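Local atomic coordinates of yeast glycogen phosphorylase (Saccharomyces cerevisiae, PDB entry 1YGP), a protein that belongs to the carbohydrate phosphorylase family, adopts the two-domain GT-B fold and holds a bound pyridoxal-5'-phosphate. Residues A[67-72]-A[153-158]; A[523-528]-A[700-705]. All blocks are in the same frame, centred on the assembly; numbering follows the deposited sequence.

Contact 1 (A[67-72]-A[153-158]); sequences VAYEAA and LDQEPD. Unlike the reference sequence in segment 67-72: Val67 (reference Ala).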
loop_
_atom_site.group_PDB
_atom_site.type_symbol
_atom_site.label_atom_id
_atom_site.label_comp_id
_atom_site.label_asym_id
_atom_site.label_seq_id
_atom_site.Cartn_x
_atom_site.Cartn_y
_atom_site.Cartn_z
ATOM N N VAL A 67 -0.472 -17.817 -1.178
ATOM C CA VAL A 67 0.887 -17.725 -1.697
ATOM C C VAL A 67 0.965 -18.170 -3.146
ATOM O O VAL A 67 1.596 -17.532 -3.991
ATOM C CB VAL A 67 1.843 -18.602 -0.922
ATOM N N ALA A 68 0.271 -19.255 -3.434
ATOM C CA ALA A 68 0.246 -19.831 -4.753
ATOM C C ALA A 68 -0.339 -18.850 -5.748
ATOM O O ALA A 68 0.221 -18.666 -6.824
ATOM C CB ALA A 68 -0.591 -21.095 -4.740
ATOM N N TYR A 69 -1.421 -18.164 -5.383
ATOM C CA TYR A 69 -2.089 -17.190 -6.226
ATOM C C TYR A 69 -1.151 -16.020 -6.426
ATOM O O TYR A 69 -0.863 -15.674 -7.564
ATOM C CB TYR A 69 -3.386 -16.773 -5.540
ATOM C CG TYR A 69 -3.860 -15.416 -5.956
ATOM C CD1 TYR A 69 -4.441 -15.213 -7.213
ATOM C CD2 TYR A 69 -3.612 -14.363 -5.092
ATOM C CE1 TYR A 69 -4.760 -13.920 -7.620
ATOM C CE2 TYR A 69 -3.926 -13.073 -5.494
ATOM C CZ TYR A 69 -4.490 -12.862 -6.751
ATOM O OH TYR A 69 -4.741 -11.565 -7.137
ATOM N N GLU A 70 -0.650 -15.386 -5.376
ATOM C CA GLU A 70 0.334 -14.321 -5.499
ATOM C C GLU A 70 1.443 -14.719 -6.494
ATOM O O GLU A 70 1.732 -13.982 -7.441
ATOM C CB GLU A 70 0.924 -14.069 -4.124
ATOM C CG GLU A 70 0.707 -12.692 -3.555
ATOM C CD GLU A 70 -0.663 -12.454 -2.925
ATOM O OE1 GLU A 70 -0.944 -13.065 -1.890
ATOM O OE2 GLU A 70 -1.426 -11.629 -3.447
ATOM N N ALA A 71 2.002 -15.930 -6.369
ATOM C CA ALA A 71 3.089 -16.384 -7.223
ATOM C C ALA A 71 2.670 -16.632 -8.657
ATOM O O ALA A 71 3.384 -16.234 -9.590
ATOM C CB ALA A 71 3.688 -17.680 -6.688
ATOM N N ALA A 72 1.505 -17.260 -8.853
ATOM C CA ALA A 72 0.991 -17.580 -10.162
ATOM C C ALA A 72 0.656 -16.268 -10.836
ATOM O O ALA A 72 1.130 -16.089 -11.959
ATOM C CB ALA A 72 -0.267 -18.406 -10.068
ATOM N N LEU A 153 -7.808 -19.679 -7.526
ATOM C CA LEU A 153 -8.572 -18.668 -8.241
ATOM C C LEU A 153 -9.391 -17.850 -7.249
ATOM O O LEU A 153 -9.443 -16.610 -7.268
ATOM C CB LEU A 153 -9.434 -19.413 -9.264
ATOM C CG LEU A 153 -9.201 -19.178 -10.761
ATOM C CD1 LEU A 153 -7.746 -19.191 -11.040
ATOM C CD2 LEU A 153 -9.890 -20.225 -11.589
ATOM N N ASP A 154 -9.942 -18.553 -6.266
ATOM C CA ASP A 154 -10.704 -17.895 -5.235
ATOM C C ASP A 154 -9.952 -16.937 -4.348
ATOM O O ASP A 154 -10.572 -16.210 -3.573
ATOM C CB ASP A 154 -11.352 -18.912 -4.342
ATOM C CG ASP A 154 -12.822 -18.931 -4.662
ATOM O OD1 ASP A 154 -13.178 -19.689 -5.569
ATOM O OD2 ASP A 154 -13.582 -18.175 -4.034
ATOM N N GLN A 155 -8.638 -16.890 -4.391
ATOM C CA GLN A 155 -7.947 -15.976 -3.497
ATOM C C GLN A 155 -8.008 -14.548 -4.012
ATOM O O GLN A 155 -7.558 -13.631 -3.322
ATOM C CB GLN A 155 -6.473 -16.343 -3.355
ATOM C CG GLN A 155 -6.152 -17.778 -2.976
ATOM C CD GLN A 155 -6.911 -18.146 -1.740
ATOM O OE1 GLN A 155 -6.837 -17.436 -0.744
ATOM N NE2 GLN A 155 -7.675 -19.230 -1.761
ATOM N N GLU A 156 -8.510 -14.302 -5.222
ATOM C CA GLU A 156 -8.378 -12.994 -5.824
ATOM C C GLU A 156 -9.533 -12.082 -5.495
ATOM O O GLU A 156 -10.676 -12.439 -5.729
ATOM C CB GLU A 156 -8.255 -13.186 -7.307
ATOM C CG GLU A 156 -7.837 -11.886 -7.943
ATOM C CD GLU A 156 -7.666 -11.880 -9.453
ATOM O OE1 GLU A 156 -7.699 -12.940 -10.080
ATOM O OE2 GLU A 156 -7.502 -10.784 -9.988
ATOM N N PRO A 157 -9.346 -10.894 -4.947
ATOM C CA PRO A 157 -10.419 -9.940 -4.770
ATOM C C PRO A 157 -10.794 -9.332 -6.100
ATOM O O PRO A 157 -9.935 -9.056 -6.938
ATOM C CB PRO A 157 -9.863 -8.962 -3.772
ATOM C CG PRO A 157 -8.410 -8.955 -4.123
ATOM C CD PRO A 157 -8.118 -10.431 -4.331
ATOM N N ASP A 158 -12.090 -9.179 -6.319
ATOM C CA ASP A 158 -12.573 -8.490 -7.509
ATOM C C ASP A 158 -12.123 -7.025 -7.448
ATOM O O ASP A 158 -12.280 -6.378 -6.405
ATOM C CB ASP A 158 -14.098 -8.484 -7.583
ATOM C CG ASP A 158 -14.850 -9.771 -7.872
ATOM O OD1 ASP A 158 -14.548 -10.798 -7.251
ATOM O OD2 ASP A 158 -15.759 -9.701 -8.707
#
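Tyr69, on the helix that carries residues 67-72, meets Gln155 and Glu156 of the loop 153-158; it supplies 102 of the 196 Å² buried between the two segments, essentially all of the helix's share. Val67, which differs from the reference sequence, and Ala68 belong to the same turn of helix; the bonds Ala71 N to Val67 O (2.9 Å) and Ala72 N to Ala68 O (2.8 Å) confirm a regular alpha-helical backbone here. Tyr69 is the residue whose CB points at the loop. With CG turned away from its own backbone nitrogen (chi1 155°), the ring projects outward until its phenol end reaches Glu156. At the near end, Tyr69 CG lies 3.8 Å from Gln155 CB, which approaches the ring obliquely; the two side chains slide past each other in opposite directions. The bent glutamine then leads its amide away from the ring, and its NE2 is hydrogen-bonded to Asp151 O. At the far end Glu156 crosses the tyrosine at roughly a right angle: Glu156 CB is 3.6 Å from Tyr69 CE1 and Glu156 CG is 3.2 Å from Tyr69 OH, while Glu156 CA lies over one ring face. No hydrogen bond links the segments, so this is van der Waals packing with the aliphatic part of an acid. The carboxylate of Glu156, 32° from the ring plane, is instead gripped by two backbone amides, Ala111 N on OE2 and Leu112 N on OE1. A type I turn from Leu153 to Glu156 presents both partners. The contact thus fastens the loop that follows helix 149-153 against helix 65-94, with Leu112 of helix 111-117 also touching Tyr69 and helix 41-55 packing on Ala68 and Ala71.

Contact 2 (A[523-528]-A[700-705]); sequences KQANPS and KAEIII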
loop_
_atom_site.group_PDB
_atom_site.type_symbol
_atom_site.label_atom_id
_atom_site.label_comp_id
_atom_site.label_asym_id
_atom_site.label_seq_id
_atom_site.Cartn_x
_atom_site.Cartn_y
_atom_site.Cartn_z
ATOM N N LYS A 523 -17.275 -18.579 -21.982
ATOM C CA LYS A 523 -16.200 -19.539 -21.762
ATOM C C LYS A 523 -15.694 -19.525 -20.335
ATOM O O LYS A 523 -15.407 -20.589 -19.790
ATOM C CB LYS A 523 -15.035 -19.275 -22.726
ATOM C CG LYS A 523 -14.030 -20.389 -22.626
ATOM C CD LYS A 523 -12.963 -20.218 -23.657
ATOM C CE LYS A 523 -11.903 -21.309 -23.472
ATOM N NZ LYS A 523 -12.449 -22.658 -23.419
ATOM N N GLN A 524 -15.573 -18.370 -19.690
ATOM C CA GLN A 524 -15.127 -18.353 -18.318
ATOM C C GLN A 524 -16.250 -18.834 -17.418
ATOM O O GLN A 524 -16.083 -19.830 -16.713
ATOM C CB GLN A 524 -14.729 -16.962 -17.926
ATOM C CG GLN A 524 -13.987 -16.940 -16.603
ATOM C CD GLN A 524 -13.044 -15.763 -16.544
ATOM O OE1 GLN A 524 -12.881 -15.097 -15.538
ATOM N NE2 GLN A 524 -12.328 -15.445 -17.611
ATOM N N ALA A 525 -17.401 -18.160 -17.473
ATOM C CA ALA A 525 -18.522 -18.476 -16.612
ATOM C C ALA A 525 -19.152 -19.828 -16.845
ATOM O O ALA A 525 -19.633 -20.418 -15.880
ATOM C CB ALA A 525 -19.623 -17.435 -16.761
ATOM N N ASN A 526 -19.150 -20.361 -18.076
ATOM C CA ASN A 526 -19.813 -21.628 -18.342
ATOM C C ASN A 526 -19.004 -22.556 -19.245
ATOM O O ASN A 526 -19.426 -22.908 -20.357
ATOM C CB ASN A 526 -21.169 -21.335 -18.964
ATOM C CG ASN A 526 -22.201 -22.453 -18.823
ATOM O OD1 ASN A 526 -21.917 -23.616 -18.504
ATOM N ND2 ASN A 526 -23.474 -22.146 -19.060
ATOM N N PRO A 527 -17.836 -23.048 -18.797
ATOM C CA PRO A 527 -16.971 -23.949 -19.546
ATOM C C PRO A 527 -17.670 -25.193 -20.051
ATOM O O PRO A 527 -17.506 -25.559 -21.211
ATOM C CB PRO A 527 -15.868 -24.268 -18.595
ATOM C CG PRO A 527 -16.515 -24.187 -17.223
ATOM C CD PRO A 527 -17.329 -22.920 -17.429
ATOM N N SER A 528 -18.493 -25.828 -19.215
ATOM C CA SER A 528 -19.212 -27.070 -19.515
ATOM C C SER A 528 -20.092 -26.907 -20.749
ATOM O O SER A 528 -20.195 -27.839 -21.542
ATOM C CB SER A 528 -20.048 -27.463 -18.273
ATOM O OG SER A 528 -20.014 -26.419 -17.283
ATOM N N LYS A 700 -19.535 -13.516 -8.410
ATOM C CA LYS A 700 -20.778 -14.111 -7.985
ATOM C C LYS A 700 -21.688 -14.231 -9.206
ATOM O O LYS A 700 -22.272 -15.284 -9.445
ATOM C CB LYS A 700 -21.376 -13.236 -6.917
ATOM C CG LYS A 700 -20.495 -13.232 -5.668
ATOM C CD LYS A 700 -21.363 -13.504 -4.459
ATOM C CE LYS A 700 -20.577 -13.365 -3.183
ATOM N NZ LYS A 700 -20.037 -12.026 -3.021
ATOM N N ALA A 701 -21.733 -13.217 -10.072
ATOM C CA ALA A 701 -22.541 -13.247 -11.283
ATOM C C ALA A 701 -22.012 -14.295 -12.256
ATOM O O ALA A 701 -22.801 -14.851 -13.025
ATOM C CB ALA A 701 -22.523 -11.885 -11.979
ATOM N N GLU A 702 -20.720 -14.636 -12.247
ATOM C CA GLU A 702 -20.238 -15.688 -13.118
ATOM C C GLU A 702 -20.689 -17.042 -12.587
ATOM O O GLU A 702 -20.709 -17.986 -13.370
ATOM C CB GLU A 702 -18.725 -15.677 -13.210
ATOM C CG GLU A 702 -18.116 -14.640 -14.153
ATOM C CD GLU A 702 -16.594 -14.511 -14.028
ATOM O OE1 GLU A 702 -15.884 -15.516 -14.010
ATOM O OE2 GLU A 702 -16.102 -13.392 -13.924
ATOM N N ILE A 703 -21.050 -17.203 -11.298
ATOM C CA ILE A 703 -21.545 -18.475 -10.794
ATOM C C ILE A 703 -23.063 -18.509 -10.956
ATOM O O ILE A 703 -23.631 -19.511 -11.406
ATOM C CB ILE A 703 -21.158 -18.652 -9.301
ATOM C CG1 ILE A 703 -19.642 -18.670 -9.152
ATOM C CG2 ILE A 703 -21.695 -19.971 -8.759
ATOM C CD1 ILE A 703 -18.848 -19.699 -10.018
ATOM N N ILE A 704 -23.717 -17.385 -10.635
ATOM C CA ILE A 704 -25.168 -17.236 -10.667
ATOM C C ILE A 704 -25.747 -17.265 -12.067
ATOM O O ILE A 704 -26.662 -18.060 -12.285
ATOM C CB ILE A 704 -25.563 -15.924 -9.965
ATOM C CG1 ILE A 704 -25.254 -16.076 -8.503
ATOM C CG2 ILE A 704 -27.036 -15.587 -10.168
ATOM C CD1 ILE A 704 -25.557 -14.830 -7.668
ATOM N N ILE A 705 -25.288 -16.479 -13.045
ATOM C CA ILE A 705 -25.895 -16.515 -14.365
ATOM C C ILE A 705 -25.925 -17.885 -15.073
ATOM O O ILE A 705 -27.040 -18.268 -15.448
ATOM C CB ILE A 705 -25.187 -15.408 -15.182
ATOM C CG1 ILE A 705 -25.827 -14.125 -14.688
ATOM C CG2 ILE A 705 -25.298 -15.562 -16.696
ATOM C CD1 ILE A 705 -25.233 -12.770 -15.096
#
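Beside the pyridoxal-5'-phosphate pocket, Glu702 of the short helix 698-704 packs against Gln524 and Ala525, at the turn that joins helices 518-524 and 527-536. The backbones come close at this point, with Ala525 CA 4.8 Å from Glu702 CA. Ala525 puts its methyl alongside the helix: CB is 3.6 Å from Glu702 O and 4.1 Å from Glu702 CB. Glu702 has CG anti to its own carbonyl carbon (chi1 -80°) and an extended chain, which carries its carboxylate past this methyl toward Gln524. There Glu702 OE1 lies 3.5 Å from Gln524 CG, and the amide and carboxylate planes stand 75° apart. The other oxygen, OE2, is held by a salt bridge to Arg520 NH1, one helical turn before Gln524, so the acid is tied to helix 518-524 by charge as well as by packing. Within 700-705, Lys700 O accepts from both Ile703 N (2.9 Å) and Ile704 N (2.8 Å). Asn526 N-caps helix 527-536, its OD1 making a weak bond to Leu529 N, and one residue back Ala525 O receives Arg577 NH2 from helix 562-584. Three further helices cover the junction: 111-117 lies against Gln524, 562-584 against Asn526, Ser528 and Ile704, and 724-730 against Ile705.

Contact 1 closes along the chain before contact 2 opens; in space their centres lie about 18 Å apart and their nearest atoms come to about 5 Å without touching. Helix 111-117 bridges them: residues at its start face Tyr69 and Glu156 of contact 1, whereas Asp113, Asn114 and Ile117 meet Gln524 of contact 2. A second route runs through Asp158, which is hydrogen-bonded to Ser699, the residue before segment 700-705, and touches Asn697 of the cofactor pocket. Contact 2 is tied more directly to pyridoxal-5'-phosphate: Ala701 touches it, and the side chain of Glu702 lies about 7 Å away.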